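Local coordinates for monomethylamine corrinoid protein 1 (PDB 3EZX) that carries methyl groups on a bound corrinoid cofactor between the proteins MtmB and MtbA in methanogenesis from methylamine, at residues A[33-38]-A[76-81]; A[52-55]-A[60-63]; A[97-102]-A[107-112]; A[160-165]-A[180-185]. All coordinates share one frame; numbering follows the deposited sequence.

Contact 1 (A[33-38]-A[76-81])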
loop_
_atom_site.group_PDB
_atom_site.type_symbol
_atom_site.label_atom_id
_atom_site.label_comp_id
_atom_site.label_asym_id
_atom_site.label_seq_id
_atom_site.Cartn_x
_atom_site.Cartn_y
_atom_site.Cartn_z
ATOM N N VAL A 33 -18.986 9.218 -7.909
ATOM C CA VAL A 33 -18.535 8.029 -7.206
ATOM C C VAL A 33 -17.227 8.321 -6.478
ATOM O O VAL A 33 -16.300 8.894 -7.051
ATOM C CB VAL A 33 -18.324 6.846 -8.167
ATOM C CG1 VAL A 33 -17.903 5.611 -7.379
ATOM C CG2 VAL A 33 -19.608 6.582 -8.922
ATOM N N PRO A 34 -17.144 7.940 -5.195
ATOM C CA PRO A 34 -15.943 8.160 -4.383
ATOM C C PRO A 34 -14.737 7.334 -4.805
ATOM O O PRO A 34 -14.812 6.115 -4.909
ATOM C CB PRO A 34 -16.414 7.823 -2.974
ATOM C CG PRO A 34 -17.493 6.813 -3.201
ATOM C CD PRO A 34 -18.233 7.356 -4.392
ATOM N N ALA A 35 -13.624 8.024 -5.028
ATOM C CA ALA A 35 -12.373 7.407 -5.454
ATOM C C ALA A 35 -12.051 6.064 -4.813
ATOM O O ALA A 35 -11.635 5.127 -5.498
ATOM C CB ALA A 35 -11.212 8.379 -5.219
ATOM N N LEU A 36 -12.234 5.964 -3.504
ATOM C CA LEU A 36 -11.926 4.723 -2.801
ATOM C C LEU A 36 -12.846 3.568 -3.211
ATOM O O LEU A 36 -12.441 2.410 -3.199
ATOM C CB LEU A 36 -11.996 4.956 -1.297
ATOM C CG LEU A 36 -11.091 4.106 -0.404
ATOM C CD1 LEU A 36 -9.629 4.186 -0.862
ATOM C CD2 LEU A 36 -11.226 4.616 1.018
ATOM N N ASP A 37 -14.080 3.881 -3.591
ATOM C CA ASP A 37 -15.012 2.842 -4.028
ATOM C C ASP A 37 -14.605 2.366 -5.413
ATOM O O ASP A 37 -14.769 1.197 -5.753
ATOM C CB ASP A 37 -16.444 3.377 -4.050
ATOM C CG ASP A 37 -17.037 3.489 -2.663
ATOM O OD1 ASP A 37 -16.418 4.159 -1.810
ATOM O OD2 ASP A 37 -18.118 2.908 -2.429
ATOM N N ILE A 38 -14.068 3.287 -6.206
ATOM C CA ILE A 38 -13.590 2.979 -7.548
ATOM C C ILE A 38 -12.475 1.942 -7.419
ATOM O O ILE A 38 -12.366 1.024 -8.231
ATOM C CB ILE A 38 -13.021 4.238 -8.237
ATOM C CG1 ILE A 38 -14.152 5.248 -8.484
ATOM C CG2 ILE A 38 -12.335 3.859 -9.533
ATOM C CD1 ILE A 38 -13.675 6.550 -9.103
ATOM N N GLU A 76 -2.954 7.751 -10.620
ATOM C CA GLU A 76 -2.541 9.120 -10.884
ATOM C C GLU A 76 -3.776 10.018 -10.935
ATOM O O GLU A 76 -3.705 11.213 -10.645
ATOM C CB GLU A 76 -1.778 9.204 -12.208
ATOM C CG GLU A 76 -0.534 8.341 -12.255
ATOM C CD GLU A 76 0.304 8.611 -13.486
ATOM O OE1 GLU A 76 -0.272 8.694 -14.593
ATOM O OE2 GLU A 76 1.540 8.736 -13.349
ATOM N N VAL A 77 -4.915 9.437 -11.295
ATOM C CA VAL A 77 -6.148 10.201 -11.365
ATOM C C VAL A 77 -6.886 10.230 -10.030
ATOM O O VAL A 77 -7.543 11.214 -9.709
ATOM C CB VAL A 77 -7.099 9.637 -12.439
ATOM C CG1 VAL A 77 -8.375 10.455 -12.483
ATOM C CG2 VAL A 77 -6.421 9.658 -13.802
ATOM N N LEU A 78 -6.766 9.160 -9.249
ATOM C CA LEU A 78 -7.449 9.081 -7.958
ATOM C C LEU A 78 -6.655 9.624 -6.764
ATOM O O LEU A 78 -7.245 10.163 -5.826
ATOM C CB LEU A 78 -7.864 7.630 -7.671
ATOM C CG LEU A 78 -8.690 6.899 -8.737
ATOM C CD1 LEU A 78 -8.925 5.477 -8.290
ATOM C CD2 LEU A 78 -10.013 7.604 -8.971
ATOM N N THR A 79 -5.330 9.482 -6.787
ATOM C CA THR A 79 -4.498 9.964 -5.680
ATOM C C THR A 79 -4.846 11.398 -5.289
ATOM O O THR A 79 -5.126 11.682 -4.124
ATOM C CB THR A 79 -2.991 9.891 -6.019
ATOM O OG1 THR A 79 -2.562 8.525 -6.003
ATOM C CG2 THR A 79 -2.176 10.684 -5.012
ATOM N N PRO A 80 -4.820 12.325 -6.257
ATOM C CA PRO A 80 -5.156 13.705 -5.909
ATOM C C PRO A 80 -6.560 13.799 -5.314
ATOM O O PRO A 80 -6.809 14.587 -4.402
ATOM C CB PRO A 80 -5.019 14.441 -7.244
ATOM C CG PRO A 80 -5.264 13.373 -8.261
ATOM C CD PRO A 80 -4.510 12.209 -7.690
ATOM N N GLU A 81 -7.469 12.979 -5.823
ATOM C CA GLU A 81 -8.838 12.969 -5.330
ATOM C C GLU A 81 -8.856 12.481 -3.883
ATOM O O GLU A 81 -9.675 12.919 -3.084
ATOM C CB GLU A 81 -9.696 12.046 -6.196
ATOM C CG GLU A 81 -11.172 12.365 -6.169
ATOM C CD GLU A 81 -11.461 13.757 -6.694
ATOM O OE1 GLU A 81 -10.963 14.091 -7.790
ATOM O OE2 GLU A 81 -12.186 14.514 -6.017
#
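In the N-terminal helical bundle that accompanies the Rossmann-like domain of this corrinoid protein, Ala35 and Ile38, in the first turn of helix 35-55, pack against Leu78 and Glu81 near the end of helix 61-82. The backbones come close at the alanine: Ala35 CA and Leu78 CA are 5.8 Å apart. Leu78 carries the packing between the helices, and its two methyls divide the work. CD2 meets Ile38 CD1 at 3.8 Å and also touches Ala35 CB, whereas CD1 lies by Ile38 CG2 and the carbonyl oxygen Ala35 O. With CG placed opposite its own carbonyl carbon (chi1 -53°) and the chain extended beyond, the leucine sends both methyls across to the other helix. It also packs on Ile39 and Leu43 farther along helix 35-55, and Ile38 reaches Ala28 and Leu29 of helix 20-30, so three helices share one apolar layer. Cutting Leu78 back to an alanine would probably open a gap beside Ile38 and leave that isoleucine's CD1 and CG2 without the leucine methyls they meet. Glu81 joins through its aliphatic part, because its carboxylate turns to a salt bridge with Lys84; its CB sits 4.1 Å from Ala35 CB.

Contact 2 (A[52-55]-A[60-63])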
loop_
_atom_site.group_PDB
_atom_site.type_symbol
_atom_site.label_atom_id
_atom_site.label_comp_id
_atom_site.label_asym_id
_atom_site.label_seq_id
_atom_site.Cartn_x
_atom_site.Cartn_y
_atom_site.Cartn_z
ATOM N N ASP A 52 -5.483 -14.252 -9.750
ATOM C CA ASP A 52 -5.871 -15.660 -9.809
ATOM C C ASP A 52 -5.522 -16.245 -11.178
ATOM O O ASP A 52 -4.920 -17.317 -11.266
ATOM C CB ASP A 52 -7.373 -15.823 -9.542
ATOM C CG ASP A 52 -7.800 -15.239 -8.199
ATOM O OD1 ASP A 52 -7.054 -15.403 -7.210
ATOM O OD2 ASP A 52 -8.890 -14.627 -8.128
ATOM N N LYS A 53 -5.901 -15.541 -12.242
ATOM C CA LYS A 53 -5.603 -15.994 -13.600
ATOM C C LYS A 53 -4.119 -16.345 -13.759
ATOM O O LYS A 53 -3.770 -17.347 -14.374
ATOM C CB LYS A 53 -5.971 -14.907 -14.616
ATOM C CG LYS A 53 -7.376 -15.006 -15.193
ATOM C CD LYS A 53 -7.582 -13.946 -16.270
ATOM C CE LYS A 53 -8.762 -14.259 -17.172
ATOM N NZ LYS A 53 -10.038 -14.359 -16.414
ATOM N N PHE A 54 -3.253 -15.507 -13.203
ATOM C CA PHE A 54 -1.814 -15.716 -13.283
ATOM C C PHE A 54 -1.417 -16.949 -12.482
ATOM O O PHE A 54 -0.691 -17.808 -12.973
ATOM C CB PHE A 54 -1.088 -14.472 -12.753
ATOM C CG PHE A 54 0.415 -14.549 -12.829
ATOM C CD1 PHE A 54 1.168 -14.833 -11.693
ATOM C CD2 PHE A 54 1.075 -14.303 -14.024
ATOM C CE1 PHE A 54 2.561 -14.869 -11.749
ATOM C CE2 PHE A 54 2.468 -14.339 -14.093
ATOM C CZ PHE A 54 3.214 -14.620 -12.950
ATOM N N GLU A 55 -1.910 -17.043 -11.252
ATOM C CA GLU A 55 -1.586 -18.181 -10.401
ATOM C C GLU A 55 -2.116 -19.496 -10.976
ATOM O O GLU A 55 -1.719 -20.576 -10.544
ATOM C CB GLU A 55 -2.140 -17.968 -8.991
ATOM C CG GLU A 55 -1.462 -18.831 -7.942
ATOM C CD GLU A 55 -1.994 -18.586 -6.547
ATOM O OE1 GLU A 55 -3.189 -18.863 -6.309
ATOM O OE2 GLU A 55 -1.219 -18.113 -5.689
ATOM N N PHE A 60 0.124 -14.391 -18.250
ATOM C CA PHE A 60 1.499 -14.355 -17.787
ATOM C C PHE A 60 2.059 -12.978 -17.482
ATOM O O PHE A 60 1.317 -12.024 -17.283
ATOM C CB PHE A 60 2.381 -15.085 -18.812
ATOM C CG PHE A 60 1.960 -16.503 -19.046
ATOM C CD1 PHE A 60 1.088 -16.836 -20.082
ATOM C CD2 PHE A 60 2.386 -17.503 -18.177
ATOM C CE1 PHE A 60 0.627 -18.149 -20.228
ATOM C CE2 PHE A 60 1.931 -18.813 -18.314
ATOM C CZ PHE A 60 1.056 -19.137 -19.345
ATOM N N LEU A 61 3.379 -12.873 -17.477
ATOM C CA LEU A 61 3.994 -11.600 -17.160
ATOM C C LEU A 61 3.724 -10.426 -18.087
ATOM O O LEU A 61 3.731 -9.274 -17.636
ATOM C CB LEU A 61 5.499 -11.771 -16.932
ATOM C CG LEU A 61 5.851 -12.103 -15.468
ATOM C CD1 LEU A 61 7.255 -11.603 -15.247
ATOM C CD2 LEU A 61 4.908 -11.412 -14.460
ATOM N N PRO A 62 3.482 -10.680 -19.375
ATOM C CA PRO A 62 3.229 -9.501 -20.201
ATOM C C PRO A 62 1.892 -8.884 -19.819
ATOM O O PRO A 62 1.753 -7.659 -19.835
ATOM C CB PRO A 62 3.248 -10.071 -21.617
ATOM C CG PRO A 62 4.225 -11.240 -21.454
ATOM C CD PRO A 62 3.676 -11.871 -20.216
ATOM N N GLN A 63 0.938 -9.745 -19.453
ATOM C CA GLN A 63 -0.399 -9.318 -19.060
ATOM C C GLN A 63 -0.416 -8.648 -17.688
ATOM O O GLN A 63 -1.171 -7.705 -17.459
ATOM C CB GLN A 63 -1.364 -10.507 -19.035
ATOM C CG GLN A 63 -1.734 -11.104 -20.395
ATOM C CD GLN A 63 -0.630 -11.950 -21.003
ATOM O OE1 GLN A 63 -0.251 -12.986 -20.458
ATOM N NE2 GLN A 63 -0.109 -11.511 -22.140
#
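Apolar contact carries most of this junction, and it runs through the ring of Phe54, in the last turn of helix 35-55, which meets the start of helix 61-82 with its rim. Phe54 CE2 is 3.7 Å from the backbone carbon Phe60 C, which lies in the plane of the ring, and Leu61 N sits near the same edge. Phe54 CD2 rests at 3.8 Å from Phe60 CA. Within segment 60-63 the apolar side chain that meets the ring is that of Leu61, whose CD2 methyl approaches Phe54 CE2 to 3.8 Å and touches CZ as well. Placing CG opposite the backbone N (chi1 -178°) swings the Phe54 ring out from its helix to the following one. Phe60 directs its CB away from segment 52-55, and it is the main chain of this residue that meets Phe54.

No hydrogen bond crosses between the segments; the polar bonds lie within 60-63. Phe60 occupies the N-cap position, and its backbone N donates to the side-chain oxygen Gln63 OE1 at 2.6 Å, with the donor in the carbonyl plane and an N-H...O angle of 155°. A weak backbone bond also runs from Gln63 N to Phe60 O, within this first turn. The glutamine side chain thus folds back over the first turn and ties its start to the residue before it.

Both Phe54 and Leu61 touch the bound cobamide, so the contact forms part of the cofactor pocket. It lies at the surface, where the short connection through Ile59, itself packed on Phe54, turns the chain from helix 35-55 into helix 61-82.

Contact 3 (A[97-102]-A[107-112])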
loop_
_atom_site.group_PDB
_atom_site.type_symbol
_atom_site.label_atom_id
_atom_site.label_comp_id
_atom_site.label_asym_id
_atom_site.label_seq_id
_atom_site.Cartn_x
_atom_site.Cartn_y
_atom_site.Cartn_z
ATOM N N THR A 97 7.132 5.494 5.321
ATOM C CA THR A 97 6.680 4.402 4.465
ATOM C C THR A 97 7.723 3.830 3.519
ATOM O O THR A 97 8.528 4.564 2.942
ATOM C CB THR A 97 5.460 4.847 3.605
ATOM O OG1 THR A 97 5.748 6.092 2.945
ATOM C CG2 THR A 97 4.207 5.010 4.475
ATOM N N PHE A 98 7.678 2.516 3.325
ATOM C CA PHE A 98 8.665 1.882 2.462
ATOM C C PHE A 98 8.240 0.488 2.007
ATOM O O PHE A 98 7.344 -0.120 2.579
ATOM C CB PHE A 98 9.968 1.763 3.239
ATOM C CG PHE A 98 9.821 0.977 4.513
ATOM C CD1 PHE A 98 10.060 -0.388 4.530
ATOM C CD2 PHE A 98 9.402 1.597 5.686
ATOM C CE1 PHE A 98 9.881 -1.132 5.695
ATOM C CE2 PHE A 98 9.219 0.864 6.853
ATOM C CZ PHE A 98 9.461 -0.506 6.858
ATOM N N VAL A 99 8.890 -0.004 0.960
ATOM C CA VAL A 99 8.637 -1.336 0.450
ATOM C C VAL A 99 9.945 -2.089 0.714
ATOM O O VAL A 99 11.023 -1.565 0.455
ATOM C CB VAL A 99 8.348 -1.310 -1.058
ATOM C CG1 VAL A 99 8.023 -2.713 -1.543
ATOM C CG2 VAL A 99 7.209 -0.353 -1.351
ATOM N N ALA A 100 9.845 -3.308 1.234
ATOM C CA ALA A 100 11.015 -4.126 1.552
ATOM C C ALA A 100 12.084 -4.198 0.460
ATOM O O ALA A 100 11.808 -3.973 -0.721
ATOM C CB ALA A 100 10.573 -5.526 1.921
ATOM N N GLU A 101 13.305 -4.533 0.868
ATOM C CA GLU A 101 14.439 -4.644 -0.049
ATOM C C GLU A 101 14.198 -5.681 -1.136
ATOM O O GLU A 101 13.727 -6.780 -0.859
ATOM C CB GLU A 101 15.705 -5.026 0.723
ATOM C CG GLU A 101 16.976 -4.984 -0.107
ATOM C CD GLU A 101 18.196 -5.400 0.689
ATOM O OE1 GLU A 101 18.323 -4.948 1.847
ATOM O OE2 GLU A 101 19.030 -6.168 0.161
ATOM N N GLY A 102 14.535 -5.321 -2.371
ATOM C CA GLY A 102 14.367 -6.230 -3.490
ATOM C C GLY A 102 12.955 -6.284 -4.030
ATOM O O GLY A 102 12.685 -6.989 -4.998
ATOM N N ILE A 107 2.155 -0.166 -5.874
ATOM C CA ILE A 107 0.755 0.254 -5.946
ATOM C C ILE A 107 0.096 0.292 -4.564
ATOM O O ILE A 107 -0.465 1.316 -4.164
ATOM C CB ILE A 107 -0.050 -0.664 -6.886
ATOM C CG1 ILE A 107 0.482 -0.514 -8.315
ATOM C CG2 ILE A 107 -1.534 -0.314 -6.835
ATOM C CD1 ILE A 107 -0.195 -1.378 -9.336
ATOM N N GLY A 108 0.175 -0.820 -3.836
ATOM C CA GLY A 108 -0.396 -0.876 -2.505
ATOM C C GLY A 108 0.325 0.039 -1.545
ATOM O O GLY A 108 -0.276 0.672 -0.680
ATOM N N HIS A 109 1.640 0.096 -1.691
ATOM C CA HIS A 109 2.465 0.960 -0.846
ATOM C C HIS A 109 2.040 2.412 -1.053
ATOM O O HIS A 109 1.812 3.135 -0.084
ATOM C CB HIS A 109 3.945 0.799 -1.213
ATOM C CG HIS A 109 4.816 1.930 -0.780
ATOM N ND1 HIS A 109 5.133 2.163 0.544
ATOM C CD2 HIS A 109 5.419 2.917 -1.489
ATOM C CE1 HIS A 109 5.883 3.243 0.624
ATOM N NE2 HIS A 109 6.071 3.723 -0.593
ATOM N N ARG A 110 1.928 2.831 -2.314
ATOM C CA ARG A 110 1.534 4.205 -2.631
ATOM C C ARG A 110 0.125 4.538 -2.148
ATOM O O ARG A 110 -0.147 5.677 -1.769
ATOM C CB ARG A 110 1.602 4.455 -4.139
ATOM C CG ARG A 110 2.997 4.779 -4.662
ATOM C CD ARG A 110 2.956 5.452 -6.036
ATOM N NE ARG A 110 4.273 5.961 -6.417
ATOM C CZ ARG A 110 4.524 6.690 -7.502
ATOM N NH1 ARG A 110 3.544 7.008 -8.338
ATOM N NH2 ARG A 110 5.761 7.106 -7.749
ATOM N N LEU A 111 -0.762 3.546 -2.175
ATOM C CA LEU A 111 -2.130 3.745 -1.745
ATOM C C LEU A 111 -2.214 3.981 -0.232
ATOM O O LEU A 111 -2.896 4.902 0.228
ATOM C CB LEU A 111 -2.977 2.538 -2.134
ATOM C CG LEU A 111 -4.482 2.620 -1.854
ATOM C CD1 LEU A 111 -5.087 3.867 -2.503
ATOM C CD2 LEU A 111 -5.132 1.365 -2.383
ATOM N N VAL A 112 -1.520 3.155 0.540
ATOM C CA VAL A 112 -1.522 3.299 1.985
ATOM C C VAL A 112 -0.897 4.633 2.392
ATOM O O VAL A 112 -1.416 5.324 3.270
ATOM C CB VAL A 112 -0.711 2.186 2.678
ATOM C CG1 VAL A 112 -0.572 2.508 4.142
ATOM C CG2 VAL A 112 -1.384 0.825 2.477
HETATM O O HOH W 1 4.328 0.350 2.828
#
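Strand 97-99 and helix 107-112 run almost exactly antiparallel, at 174°, with axes 8.7 Å apart, and the CA atoms of Val99 and His109 come nearest each other at 6.7 Å. The imidazole of His109 fills the space between them. Its CG stands opposite the backbone N (chi1 160°), which carries the ring from the helix to the sheet. Val99 CG2 lies over one face as a CH-pi contact, 3.7 Å from the ring centroid and displaced toward the rim near His109 CG. Thr97 CB and the backbone Phe98 N approach His109 CE1 obliquely. Both ring nitrogens have partners: NE2 bonds to Asp125 OD1, and ND1 is 3.0 Å from a water in the ring plane that donates to Phe98 O at 3.1 Å. A leucine in place of His109 would probably leave the Asp125 carboxylate without its imidazole mate and break the water bridge to Phe98 O. Strand 94-99, the loop after it and helix 107-118 open the beta-alpha-beta unit that ends in strand 122-125. That loop carries His105, the axial cobalt ligand by similarity, while Gly102 O bonds the corrinoid: the first crossover of a Rossmann-like B12-binding domain.

Contact 4 (A[160-165]-A[180-185])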
loop_
_atom_site.group_PDB
_atom_site.type_symbol
_atom_site.label_atom_id
_atom_site.label_comp_id
_atom_site.label_asym_id
_atom_site.label_seq_id
_atom_site.Cartn_x
_atom_site.Cartn_y
_atom_site.Cartn_z
ATOM N N LEU A 160 10.460 -11.660 4.477
ATOM C CA LEU A 160 11.291 -12.260 5.514
ATOM C C LEU A 160 12.261 -11.241 6.096
ATOM O O LEU A 160 12.586 -11.286 7.289
ATOM C CB LEU A 160 12.063 -13.450 4.943
ATOM C CG LEU A 160 11.162 -14.537 4.344
ATOM C CD1 LEU A 160 12.006 -15.673 3.788
ATOM C CD2 LEU A 160 10.203 -15.045 5.408
ATOM N N GLY A 161 12.713 -10.320 5.251
ATOM C CA GLY A 161 13.635 -9.293 5.698
ATOM C C GLY A 161 13.048 -8.333 6.722
ATOM O O GLY A 161 13.770 -7.530 7.310
ATOM N N GLN A 162 11.741 -8.405 6.937
ATOM C CA GLN A 162 11.095 -7.524 7.900
ATOM C C GLN A 162 11.511 -7.961 9.291
ATOM O O GLN A 162 11.547 -7.157 10.220
ATOM C CB GLN A 162 9.576 -7.596 7.761
ATOM C CG GLN A 162 9.086 -7.276 6.361
ATOM C CD GLN A 162 7.577 -7.315 6.242
ATOM O OE1 GLN A 162 6.929 -8.248 6.713
ATOM N NE2 GLN A 162 7.010 -6.303 5.597
ATOM N N LYS A 163 11.823 -9.243 9.431
ATOM C CA LYS A 163 12.252 -9.770 10.715
ATOM C C LYS A 163 13.544 -9.051 11.064
ATOM O O LYS A 163 13.660 -8.433 12.123
ATOM C CB LYS A 163 12.498 -11.280 10.627
ATOM C CG LYS A 163 12.831 -11.922 11.967
ATOM C CD LYS A 163 12.952 -13.433 11.865
ATOM C CE LYS A 163 13.259 -14.050 13.224
ATOM N NZ LYS A 163 13.332 -15.539 13.171
ATOM N N ASP A 164 14.506 -9.131 10.151
ATOM C CA ASP A 164 15.797 -8.484 10.328
ATOM C C ASP A 164 15.605 -7.028 10.739
ATOM O O ASP A 164 16.245 -6.551 11.672
ATOM C CB ASP A 164 16.603 -8.562 9.027
ATOM C CG ASP A 164 17.883 -7.739 9.074
ATOM O OD1 ASP A 164 17.797 -6.492 9.135
ATOM O OD2 ASP A 164 18.976 -8.338 9.046
ATOM N N LEU A 165 14.722 -6.325 10.042
ATOM C CA LEU A 165 14.460 -4.928 10.358
ATOM C C LEU A 165 14.117 -4.789 11.840
ATOM O O LEU A 165 14.775 -4.042 12.570
ATOM C CB LEU A 165 13.317 -4.399 9.485
ATOM C CG LEU A 165 12.818 -2.962 9.673
ATOM C CD1 LEU A 165 13.982 -1.977 9.690
ATOM C CD2 LEU A 165 11.846 -2.631 8.544
ATOM N N CYS A 180 5.425 -0.077 14.827
ATOM C CA CYS A 180 5.667 -0.728 13.537
ATOM C C CYS A 180 4.478 -1.472 12.935
ATOM O O CYS A 180 3.923 -2.375 13.555
ATOM C CB CYS A 180 6.837 -1.707 13.661
ATOM S SG CYS A 180 8.414 -0.933 14.026
ATOM N N MET A 181 4.110 -1.097 11.713
ATOM C CA MET A 181 3.005 -1.732 11.003
ATOM C C MET A 181 3.488 -2.232 9.642
ATOM O O MET A 181 3.931 -1.445 8.805
ATOM C CB MET A 181 1.841 -0.740 10.818
ATOM C CG MET A 181 0.618 -1.325 10.100
ATOM S SD MET A 181 -0.796 -0.181 9.957
ATOM C CE MET A 181 -0.236 0.892 8.655
ATOM N N PHE A 182 3.421 -3.544 9.433
ATOM C CA PHE A 182 3.830 -4.133 8.163
ATOM C C PHE A 182 2.599 -4.641 7.409
ATOM O O PHE A 182 1.588 -4.977 8.019
ATOM C CB PHE A 182 4.814 -5.290 8.384
ATOM C CG PHE A 182 6.173 -4.855 8.857
ATOM C CD1 PHE A 182 6.506 -4.898 10.209
ATOM C CD2 PHE A 182 7.125 -4.404 7.947
ATOM C CE1 PHE A 182 7.765 -4.495 10.645
ATOM C CE2 PHE A 182 8.386 -3.998 8.372
ATOM C CZ PHE A 182 8.708 -4.045 9.724
ATOM N N GLY A 183 2.682 -4.683 6.083
ATOM C CA GLY A 183 1.562 -5.157 5.284
ATOM C C GLY A 183 2.014 -5.727 3.951
ATOM O O GLY A 183 3.209 -5.916 3.727
ATOM N N GLY A 184 1.071 -6.010 3.061
ATOM C CA GLY A 184 1.446 -6.546 1.765
ATOM C C GLY A 184 0.511 -7.598 1.200
ATOM O O GLY A 184 -0.114 -7.392 0.157
ATOM N N ALA A 185 0.427 -8.727 1.895
ATOM C CA ALA A 185 -0.411 -9.861 1.510
ATOM C C ALA A 185 0.280 -11.088 2.077
ATOM O O ALA A 185 -0.341 -11.898 2.761
ATOM C CB ALA A 185 -0.533 -9.975 -0.012
#
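Gln162 and Phe182 meet because each turns its CG opposite its own carbonyl carbon: at chi1 -56° the glutamine leaves helix 161-171 as an extended chain, and at chi1 -71° the phenylalanine rises from strand 179-183 to meet it. They run past one another in opposing senses. Gln162 CB lies over one face of the ring, 4.1 Å from the centroid and displaced toward the rim, a CH-pi contact. Farther along, CG and the amide carbon CD pass the ring atom Phe182 CD2, and the amide plane is inclined 54° to the ring, so the terminal group is not stacked flat upon it. The amide oxygen OE1 is held instead by a hydrogen bond from Trp191 NE1, which gives this buried polar atom a partner and fixes the end of the chain.

Leu165, one turn later on the helix, completes the grip from another direction. Its CD2 methyl comes to the edge of the Phe182 ring, in the ring plane, 3.6 Å from CZ. One apolar ring is thus held over a face by a glutamine stem and at the rim by a leucine.

The axes of helix segment 161-165 and strand segment 180-183 run nearly antiparallel, 11.1 Å apart at closest approach, the strand being the edge one of the four-stranded parallel sheet within this chain. Beyond the strand, Gly184 O bonds the cobamide. Leu165 also packs on helix 132-141, and Phe182 touches Ile195 of helix 189-195, which places the contact between helices 132-141, 161-171 and 189-195 and the sheet.

How the contacts relate
Contacts 1 and 2 join the same pair of helices, 35-55 and 61-82, at opposite ends: contact 2 closes their short turn at the surface beside the cobamide, while contact 1, with centres about 25 Å away, is a buried aliphatic layer that does not touch the cofactor. Contacts 3 and 4 are both buried and belong to the Rossmann-like domain, each setting a helix against a strand of one parallel sheet. They touch directly, Phe98 CZ lying 3.6 Å from Leu165 CD2. Chemistry follows place: methyl packing in the bundle, a ring edge against backbone at the turn, and against the two faces of the sheet CH-pi contacts of side chains whose polar atoms bond to water and Asp125 (His109) or to Trp191 (Gln162).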